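Local coordinates for protein chitinase (PDB 5GZT) that probably hydrolyses internal beta-1,4 linkages between N-acetylglucosamine units in chitin and chitodextrins, acting as a family 18 endochitinase, at residues Tyr781-Phe795 / Phe1113-Leu1125. Sequence-based numbering, arbitrary orientation.
Sequences YKVDATKLTHINYAF and FWDYSQDISGKLL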
ATOM      1  N   TYR B 781     -54.602  20.318  14.560  1.00 35.18           N
ATOM      2  CA  TYR B 781     -53.347  19.913  15.278  1.00 35.29           C
ATOM      3  C   TYR B 781     -52.694  21.117  15.983  1.00 33.22           C
ATOM      4  O   TYR B 781     -52.414  22.154  15.354  1.00 35.60           O
ATOM      5  CB  TYR B 781     -52.394  19.297  14.268  1.00 37.61           C
ATOM      6  CG  TYR B 781     -51.109  18.804  14.882  1.00 38.80           C
ATOM      7  CD1 TYR B 781     -51.124  17.876  15.927  1.00 37.63           C
ATOM      8  CD2 TYR B 781     -49.871  19.263  14.417  1.00 35.23           C
ATOM      9  CE1 TYR B 781     -49.940  17.412  16.492  1.00 37.98           C
ATOM     10  CE2 TYR B 781     -48.684  18.792  14.973  1.00 33.14           C
ATOM     11  CZ  TYR B 781     -48.716  17.875  16.006  1.00 33.42           C
ATOM     12  OH  TYR B 781     -47.531  17.426  16.569  1.00 27.66           O
ATOM     13  N   LYS B 782     -52.542  21.002  17.294  1.00 31.33           N
ATOM     14  CA  LYS B 782     -52.090  22.062  18.147  1.00 31.29           C
ATOM     15  C   LYS B 782     -50.617  21.782  18.579  1.00 32.99           C
ATOM     16  O   LYS B 782     -50.124  20.672  18.467  1.00 32.41           O
ATOM     17  CB  LYS B 782     -52.924  22.145  19.380  1.00 33.70           C
ATOM     18  CG  LYS B 782     -54.381  22.546  19.228  1.00 37.10           C
ATOM     19  CD  LYS B 782     -54.601  23.726  18.294  1.00 39.46           C
ATOM     20  CE  LYS B 782     -56.102  24.016  18.199  1.00 42.11           C
ATOM     21  NZ  LYS B 782     -56.389  24.954  17.089  1.00 38.32           N
ATOM     22  N   VAL B 783     -49.971  22.813  19.084  1.00 28.35           N
ATOM     23  CA  VAL B 783     -48.613  22.757  19.600  1.00 32.61           C
ATOM     24  C   VAL B 783     -48.710  22.382  21.062  1.00 30.27           C
ATOM     25  O   VAL B 783     -49.458  22.999  21.813  1.00 28.88           O
ATOM     26  CB  VAL B 783     -47.892  24.115  19.455  1.00 30.34           C
ATOM     27  CG1 VAL B 783     -46.578  24.100  20.227  1.00 34.62           C
ATOM     28  CG2 VAL B 783     -47.678  24.436  17.985  1.00 28.71           C
ATOM     29  N   ASP B 784     -47.923  21.373  21.438  1.00 32.46           N
ATOM     30  CA  ASP B 784     -47.908  20.851  22.792  1.00 33.05           C
ATOM     31  C   ASP B 784     -46.680  21.442  23.464  1.00 28.53           C
ATOM     32  O   ASP B 784     -45.555  21.004  23.254  1.00 27.32           O
ATOM     33  CB  ASP B 784     -47.761  19.330  22.699  1.00 39.00           C
ATOM     34  CG  ASP B 784     -47.794  18.646  24.025  1.00 34.82           C
ATOM     35  OD1 ASP B 784     -47.871  19.306  25.068  1.00 35.13           O
ATOM     36  OD2 ASP B 784     -47.706  17.418  23.994  1.00 44.45           O
ATOM     37  N   ALA B 785     -46.910  22.449  24.270  1.00 28.25           N
ATOM     38  CA  ALA B 785     -45.869  23.265  24.844  1.00 30.15           C
ATOM     39  C   ALA B 785     -45.248  22.565  25.983  1.00 29.85           C
ATOM     40  O   ALA B 785     -44.249  23.022  26.409  1.00 29.55           O
ATOM     41  CB  ALA B 785     -46.450  24.601  25.311  1.00 29.96           C
ATOM     42  N   THR B 786     -45.849  21.468  26.500  1.00 27.05           N
ATOM     43  CA  THR B 786     -45.219  20.667  27.539  1.00 27.30           C
ATOM     44  C   THR B 786     -44.004  19.851  27.047  1.00 23.93           C
ATOM     45  O   THR B 786     -43.206  19.391  27.849  1.00 29.07           O
ATOM     46  CB  THR B 786     -46.211  19.686  28.229  1.00 29.86           C
ATOM     47  OG1 THR B 786     -46.749  18.782  27.249  1.00 29.86           O
ATOM     48  CG2 THR B 786     -47.334  20.436  28.839  1.00 34.63           C
ATOM     49  N   LYS B 787     -43.923  19.618  25.752  1.00 23.62           N
ATOM     50  CA  LYS B 787     -42.873  18.854  25.141  1.00 26.48           C
ATOM     51  C   LYS B 787     -41.783  19.720  24.520  1.00 28.76           C
ATOM     52  O   LYS B 787     -40.723  19.223  24.298  1.00 31.08           O
ATOM     53  CB  LYS B 787     -43.437  17.953  24.102  1.00 30.98           C
ATOM     54  CG  LYS B 787     -44.162  16.747  24.770  1.00 36.70           C
ATOM     55  CD  LYS B 787     -44.662  15.722  23.769  1.00 40.17           C
ATOM     56  CE  LYS B 787     -45.339  14.559  24.478  1.00 46.23           C
ATOM     57  NZ  LYS B 787     -46.381  15.135  25.357  1.00 54.41           N
ATOM     58  N   LEU B 788     -42.043  21.005  24.297  1.00 25.71           N
ATOM     59  CA  LEU B 788     -41.013  21.958  23.857  1.00 23.51           C
ATOM     60  C   LEU B 788     -40.441  22.765  24.984  1.00 22.65           C
ATOM     61  O   LEU B 788     -41.145  23.124  25.953  1.00 23.15           O
ATOM     62  CB  LEU B 788     -41.574  22.893  22.759  1.00 20.42           C
ATOM     63  CG  LEU B 788     -42.273  22.226  21.616  1.00 20.80           C
ATOM     64  CD1 LEU B 788     -42.791  23.186  20.623  1.00 22.28           C
ATOM     65  CD2 LEU B 788     -41.270  21.315  20.914  1.00 23.09           C
ATOM     66  N   THR B 789     -39.144  23.077  24.904  1.00 19.95           N
ATOM     67  CA  THR B 789     -38.613  24.144  25.750  1.00 17.57           C
ATOM     68  C   THR B 789     -38.583  25.428  24.955  1.00 16.28           C
ATOM     69  O   THR B 789     -38.523  26.536  25.540  1.00 18.74           O
ATOM     70  CB  THR B 789     -37.183  23.834  26.224  1.00 17.25           C
ATOM     71  OG1 THR B 789     -36.308  23.794  25.109  1.00 15.58           O
ATOM     72  CG2 THR B 789     -37.196  22.431  26.999  1.00 20.30           C
ATOM     73  N   HIS B 790     -38.502  25.299  23.637  1.00 17.94           N
ATOM     74  CA  HIS B 790     -38.264  26.479  22.773  1.00 15.90           C
ATOM     75  C   HIS B 790     -39.099  26.350  21.518  1.00 15.39           C
ATOM     76  O   HIS B 790     -39.357  25.249  21.006  1.00 18.33           O
ATOM     77  CB  HIS B 790     -36.776  26.682  22.364  1.00 14.20           C
ATOM     78  CG  HIS B 790     -35.842  27.093  23.460  1.00 14.87           C
ATOM     79  ND1 HIS B 790     -35.540  26.297  24.529  1.00 15.20           N
ATOM     80  CD2 HIS B 790     -35.151  28.264  23.665  1.00 15.95           C
ATOM     81  CE1 HIS B 790     -34.713  26.930  25.338  1.00 15.58           C
ATOM     82  NE2 HIS B 790     -34.452  28.123  24.818  1.00 16.77           N
ATOM     83  N   ILE B 791     -39.530  27.485  21.030  1.00 14.29           N
ATOM     84  CA  ILE B 791     -40.077  27.652  19.691  1.00 16.05           C
ATOM     85  C   ILE B 791     -39.379  28.705  18.920  1.00 15.25           C
ATOM     86  O   ILE B 791     -39.158  29.809  19.465  1.00 15.57           O
ATOM     87  CB  ILE B 791     -41.553  28.086  19.808  1.00 18.75           C
ATOM     88  CG1 ILE B 791     -42.405  26.886  20.300  1.00 18.73           C
ATOM     89  CG2 ILE B 791     -42.072  28.559  18.411  1.00 20.55           C
ATOM     90  CD1 ILE B 791     -43.831  27.234  20.688  1.00 18.81           C
ATOM     91  N   ASN B 792     -39.050  28.432  17.669  1.00 14.20           N
ATOM     92  CA  ASN B 792     -38.710  29.488  16.744  1.00 15.52           C
ATOM     93  C   ASN B 792     -39.909  29.802  15.805  1.00 17.19           C
ATOM     94  O   ASN B 792     -40.386  28.916  15.140  1.00 17.15           O
ATOM     95  CB  ASN B 792     -37.513  29.140  15.819  1.00 15.31           C
ATOM     96  CG  ASN B 792     -36.144  29.291  16.492  1.00 14.15           C
ATOM     97  OD1 ASN B 792     -36.027  29.726  17.632  1.00 17.54           O
ATOM     98  ND2 ASN B 792     -35.125  28.781  15.829  1.00 13.38           N
ATOM     99  N   TYR B 793     -40.395  31.038  15.754  1.00 16.42           N
ATOM    100  CA  TYR B 793     -41.483  31.418  14.838  1.00 16.09           C
ATOM    101  C   TYR B 793     -40.904  31.836  13.517  1.00 16.35           C
ATOM    102  O   TYR B 793     -40.160  32.799  13.462  1.00 16.06           O
ATOM    103  CB  TYR B 793     -42.312  32.559  15.437  1.00 16.09           C
ATOM    104  CG  TYR B 793     -43.513  32.927  14.641  1.00 16.97           C
ATOM    105  CD1 TYR B 793     -44.686  32.154  14.687  1.00 17.18           C
ATOM    106  CD2 TYR B 793     -43.482  34.019  13.784  1.00 19.51           C
ATOM    107  CE1 TYR B 793     -45.830  32.507  13.937  1.00 19.27           C
ATOM    108  CE2 TYR B 793     -44.632  34.387  13.017  1.00 20.57           C
ATOM    109  CZ  TYR B 793     -45.788  33.633  13.101  1.00 19.52           C
ATOM    110  OH  TYR B 793     -46.861  34.046  12.375  1.00 22.11           O
ATOM    111  N   ALA B 794     -41.163  31.050  12.455  1.00 15.23           N
ATOM    112  CA  ALA B 794     -40.697  31.294  11.110  1.00 16.24           C
ATOM    113  C   ALA B 794     -41.809  32.033  10.313  1.00 20.30           C
ATOM    114  O   ALA B 794     -42.899  31.519  10.263  1.00 21.57           O
ATOM    115  CB  ALA B 794     -40.457  29.945  10.479  1.00 19.01           C
ATOM    116  N   PHE B 795     -41.632  33.254   9.809  1.00 19.26           N
ATOM    117  CA  PHE B 795     -40.442  34.059  10.000  1.00 17.40           C
ATOM    118  C   PHE B 795     -40.886  35.509  10.038  1.00 18.20           C
ATOM    119  O   PHE B 795     -41.999  35.833   9.625  1.00 19.60           O
ATOM    120  CB  PHE B 795     -39.478  33.937   8.879  1.00 18.64           C
ATOM    121  CG  PHE B 795     -38.836  32.594   8.680  1.00 20.31           C
ATOM    122  CD1 PHE B 795     -37.702  32.261   9.382  1.00 19.88           C
ATOM    123  CD2 PHE B 795     -39.220  31.769   7.596  1.00 18.60           C
ATOM    124  CE1 PHE B 795     -37.056  31.032   9.169  1.00 20.46           C
ATOM    125  CE2 PHE B 795     -38.568  30.567   7.358  1.00 20.53           C
ATOM    126  CZ  PHE B 795     -37.467  30.179   8.152  1.00 22.67           C
ATOM    127  N   PHE B1113     -36.063  20.809  15.539  1.00 17.77           N
ATOM    128  CA  PHE B1113     -36.546  20.228  14.306  1.00 18.77           C
ATOM    129  C   PHE B1113     -37.323  21.234  13.467  1.00 19.19           C
ATOM    130  O   PHE B1113     -37.872  22.170  14.022  1.00 16.36           O
ATOM    131  CB  PHE B1113     -37.438  18.999  14.591  1.00 16.84           C
ATOM    132  CG  PHE B1113     -38.623  19.331  15.440  1.00 16.96           C
ATOM    133  CD1 PHE B1113     -38.552  19.299  16.801  1.00 17.62           C
ATOM    134  CD2 PHE B1113     -39.809  19.722  14.865  1.00 18.91           C
ATOM    135  CE1 PHE B1113     -39.633  19.677  17.577  1.00 19.77           C
ATOM    136  CE2 PHE B1113     -40.894  20.101  15.654  1.00 16.39           C
ATOM    137  CZ  PHE B1113     -40.819  20.075  16.983  1.00 18.20           C
ATOM    138  N   TRP B1114     -37.341  20.968  12.164  1.00 16.63           N
ATOM    139  CA  TRP B1114     -38.139  21.664  11.183  1.00 19.34           C
ATOM    140  C   TRP B1114     -39.133  20.658  10.561  1.00 21.14           C
ATOM    141  O   TRP B1114     -38.649  19.689   9.954  1.00 22.55           O
ATOM    142  CB  TRP B1114     -37.239  22.230  10.104  1.00 19.70           C
ATOM    143  CG  TRP B1114     -37.983  22.943   9.025  1.00 21.55           C
ATOM    144  CD1 TRP B1114     -38.763  22.349   8.026  1.00 25.65           C
ATOM    145  CD2 TRP B1114     -38.140  24.367   8.846  1.00 24.00           C
ATOM    146  NE1 TRP B1114     -39.386  23.322   7.271  1.00 27.95           N
ATOM    147  CE2 TRP B1114     -38.991  24.558   7.715  1.00 24.50           C
ATOM    148  CE3 TRP B1114     -37.598  25.494   9.484  1.00 26.04           C
ATOM    149  CZ2 TRP B1114     -39.312  25.787   7.242  1.00 24.52           C
ATOM    150  CZ3 TRP B1114     -37.963  26.767   9.032  1.00 24.75           C
ATOM    151  CH2 TRP B1114     -38.783  26.899   7.915  1.00 29.11           C
ATOM    152  N   ASP B1115     -40.451  20.851  10.638  1.00 20.26           N
ATOM    153  CA  ASP B1115     -41.147  21.845  11.422  1.00 22.11           C
ATOM    154  C   ASP B1115     -42.364  21.213  12.015  1.00 23.03           C
ATOM    155  O   ASP B1115     -42.700  20.044  11.680  1.00 25.04           O
ATOM    156  CB  ASP B1115     -41.417  23.180  10.719  1.00 21.73           C
ATOM    157  CG  ASP B1115     -42.673  23.202   9.803  1.00 26.45           C
ATOM    158  OD1 ASP B1115     -43.661  22.437  10.009  1.00 23.77           O
ATOM    159  OD2 ASP B1115     -42.618  24.070   8.886  1.00 23.34           O
ATOM    160  N   TYR B1116     -42.961  21.931  12.950  1.00 22.51           N
ATOM    161  CA  TYR B1116     -44.022  21.390  13.779  1.00 25.13           C
ATOM    162  C   TYR B1116     -45.233  20.889  12.931  1.00 27.44           C
ATOM    163  O   TYR B1116     -45.891  19.949  13.331  1.00 29.76           O
ATOM    164  CB  TYR B1116     -44.530  22.409  14.771  1.00 22.66           C
ATOM    165  CG  TYR B1116     -45.066  21.752  16.024  1.00 25.78           C
ATOM    166  CD1 TYR B1116     -46.375  21.213  16.091  1.00 27.62           C
ATOM    167  CD2 TYR B1116     -44.257  21.595  17.112  1.00 25.68           C
ATOM    168  CE1 TYR B1116     -46.843  20.571  17.265  1.00 28.56           C
ATOM    169  CE2 TYR B1116     -44.696  20.967  18.237  1.00 25.81           C
ATOM    170  CZ  TYR B1116     -45.977  20.421  18.316  1.00 29.52           C
ATOM    171  OH  TYR B1116     -46.316  19.843  19.511  1.00 31.69           O
ATOM    172  N   SER B1117     -45.509  21.537  11.787  1.00 26.64           N
ATOM    173  CA  SER B1117     -46.718  21.249  11.002  1.00 26.41           C
ATOM    174  C   SER B1117     -46.602  19.919  10.239  1.00 32.54           C
ATOM    175  O   SER B1117     -47.623  19.415   9.739  1.00 28.69           O
ATOM    176  CB  SER B1117     -46.971  22.374  10.019  1.00 24.26           C
ATOM    177  OG  SER B1117     -45.962  22.368   8.992  1.00 24.07           O
ATOM    178  N   GLN B1118     -45.372  19.350  10.138  1.00 30.28           N
ATOM    179  CA  GLN B1118     -45.120  18.316   9.141  1.00 25.22           C
ATOM    180  C   GLN B1118     -45.415  16.904   9.634  1.00 26.06           C
ATOM    181  O   GLN B1118     -45.241  15.983   8.840  1.00 29.93           O
ATOM    182  CB  GLN B1118     -43.716  18.439   8.539  1.00 26.38           C
ATOM    183  CG  GLN B1118     -43.507  19.760   7.839  1.00 25.65           C
ATOM    184  CD  GLN B1118     -42.094  19.919   7.331  1.00 26.93           C
ATOM    185  OE1 GLN B1118     -41.108  19.522   8.001  1.00 26.03           O
ATOM    186  NE2 GLN B1118     -41.972  20.430   6.119  1.00 25.89           N
ATOM    187  N   ASP B1119     -45.903  16.758  10.884  1.00 28.06           N
ATOM    188  CA  ASP B1119     -46.211  15.484  11.520  1.00 27.77           C
ATOM    189  C   ASP B1119     -47.321  15.706  12.523  1.00 27.53           C
ATOM    190  O   ASP B1119     -47.076  15.877  13.752  1.00 28.15           O
ATOM    191  CB  ASP B1119     -45.028  14.773  12.215  1.00 27.57           C
ATOM    192  CG  ASP B1119     -45.509  13.554  13.041  1.00 30.91           C
ATOM    193  OD1 ASP B1119     -46.529  12.943  12.581  1.00 30.01           O
ATOM    194  OD2 ASP B1119     -44.956  13.230  14.152  1.00 29.08           O
ATOM    195  N   ILE B1120     -48.568  15.608  12.019  1.00 27.59           N
ATOM    196  CA  ILE B1120     -49.766  15.842  12.858  1.00 29.91           C
ATOM    197  C   ILE B1120     -50.033  14.668  13.836  1.00 29.54           C
ATOM    198  O   ILE B1120     -50.918  14.773  14.688  1.00 33.35           O
ATOM    199  CB  ILE B1120     -51.041  16.168  12.041  1.00 35.65           C
ATOM    200  CG1 ILE B1120     -51.381  15.013  11.036  1.00 40.20           C
ATOM    201  CG2 ILE B1120     -50.855  17.485  11.307  1.00 34.87           C
ATOM    202  CD1 ILE B1120     -52.857  14.851  10.685  1.00 44.99           C
ATOM    203  N   SER B1121     -49.192  13.631  13.797  1.00 27.42           N
ATOM    204  CA  SER B1121     -49.272  12.533  14.752  1.00 27.69           C
ATOM    205  C   SER B1121     -48.638  12.797  16.072  1.00 31.66           C
ATOM    206  O   SER B1121     -48.938  12.104  17.013  1.00 32.38           O
ATOM    207  CB  SER B1121     -48.670  11.245  14.151  1.00 32.45           C
ATOM    208  OG  SER B1121     -47.220  11.203  14.178  1.00 29.23           O
ATOM    209  N   GLY B1122     -47.703  13.763  16.176  1.00 32.35           N
ATOM    210  CA  GLY B1122     -46.996  13.959  17.436  1.00 29.45           C
ATOM    211  C   GLY B1122     -45.929  12.896  17.716  1.00 31.32           C
ATOM    212  O   GLY B1122     -45.205  13.020  18.717  1.00 30.79           O
ATOM    213  N   LYS B1123     -45.767  11.928  16.828  1.00 28.34           N
ATOM    214  CA  LYS B1123     -44.840  10.847  17.077  1.00 33.59           C
ATOM    215  C   LYS B1123     -43.368  11.240  16.891  1.00 26.16           C
ATOM    216  O   LYS B1123     -42.552  10.742  17.645  1.00 22.41           O
ATOM    217  CB  LYS B1123     -45.118   9.636  16.174  1.00 38.84           C
ATOM    218  CG  LYS B1123     -46.456   8.937  16.471  1.00 46.74           C
ATOM    219  CD  LYS B1123     -46.646   7.687  15.606  1.00 50.88           C
ATOM    220  CE  LYS B1123     -47.949   6.991  15.994  1.00 59.90           C
ATOM    221  NZ  LYS B1123     -47.845   5.542  15.673  1.00 70.47           N
ATOM    222  N   LEU B1124     -43.055  12.036  15.866  1.00 24.42           N
ATOM    223  CA  LEU B1124     -41.662  12.507  15.654  1.00 26.62           C
ATOM    224  C   LEU B1124     -41.176  13.279  16.889  1.00 23.30           C
ATOM    225  O   LEU B1124     -40.109  12.938  17.517  1.00 25.80           O
ATOM    226  CB  LEU B1124     -41.504  13.235  14.312  1.00 26.77           C
ATOM    227  CG  LEU B1124     -41.764  12.349  13.081  1.00 28.51           C
ATOM    228  CD1 LEU B1124     -41.292  12.981  11.771  1.00 28.05           C
ATOM    229  CD2 LEU B1124     -41.115  10.953  13.175  1.00 29.30           C
ATOM    230  N   LEU B1125     -42.007  14.189  17.358  1.00 24.11           N
ATOM    231  CA  LEU B1125     -41.697  14.990  18.555  1.00 23.92           C
ATOM    232  C   LEU B1125     -41.636  14.095  19.766  1.00 26.36           C
ATOM    233  O   LEU B1125     -40.700  14.205  20.576  1.00 24.96           O
ATOM    234  CB  LEU B1125     -42.699  16.105  18.743  1.00 22.01           C
ATOM    235  CG  LEU B1125     -42.707  16.848  20.053  1.00 23.21           C
ATOM    236  CD1 LEU B1125     -41.380  17.526  20.309  1.00 21.92           C
ATOM    237  CD2 LEU B1125     -43.820  17.874  20.063  1.00 25.84           C
TER
HETATM  238  O   HOH W   1     -45.386  17.636  15.030  1.00 24.29           O
HETATM  239  O   HOH W   2     -47.946  17.607  19.269  1.00 27.68           O
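Tyr781 and Tyr1116 carry most of this contact. The Tyr781 ring packs against the type I beta turn from Asp1119 to Gly1122. The CA of Ile1120 sits over one face of its ring, 3.6 Å from the centroid and 5° off the normal, a CH-pi contact. Ile1120 CG2 touches Tyr781 CD2 at 3.7 Å. Tyr781 holds its ring there with CG anti to the backbone N (chi1 -178°), which brings the hydroxyl close to Asp1119 O and Gly1122 CA. The two tyrosine rings are nearly parallel but slid apart, with little overlap; Tyr781 CE2 meets Tyr1116 CE1 at 3.4 Å. Two waters bind the Tyr781 hydroxyl. One accepts a hydrogen bond from it and donates to the carbonyl oxygens of Tyr1116 and Asp1119. The other donates to it and also bonds Tyr1116 OH. The amide of Asp784 gives Tyr1116 OH a nearly straight bond of 2.9 Å (169°). Val783 CG2 lies over one face of the Tyr1116 ring. Leu788 CD1 touches Tyr1116 CE2 at 3.8 Å, while Leu788 CD2 meets Leu1125 CD1 and the edge of Phe1113. Farther along, Phe795 CZ meets the edge of Trp1114 at CH2, 3.5 Å away. Both residues adjoin cis peptide bonds, before Phe795 and after Trp1114. Strand 1110-1114 pairs with strand 765-771, closing the barrel, and strand 790-799 lies on the other side of 765-771: the TIM barrel of a family 18 glycosyl hydrolase.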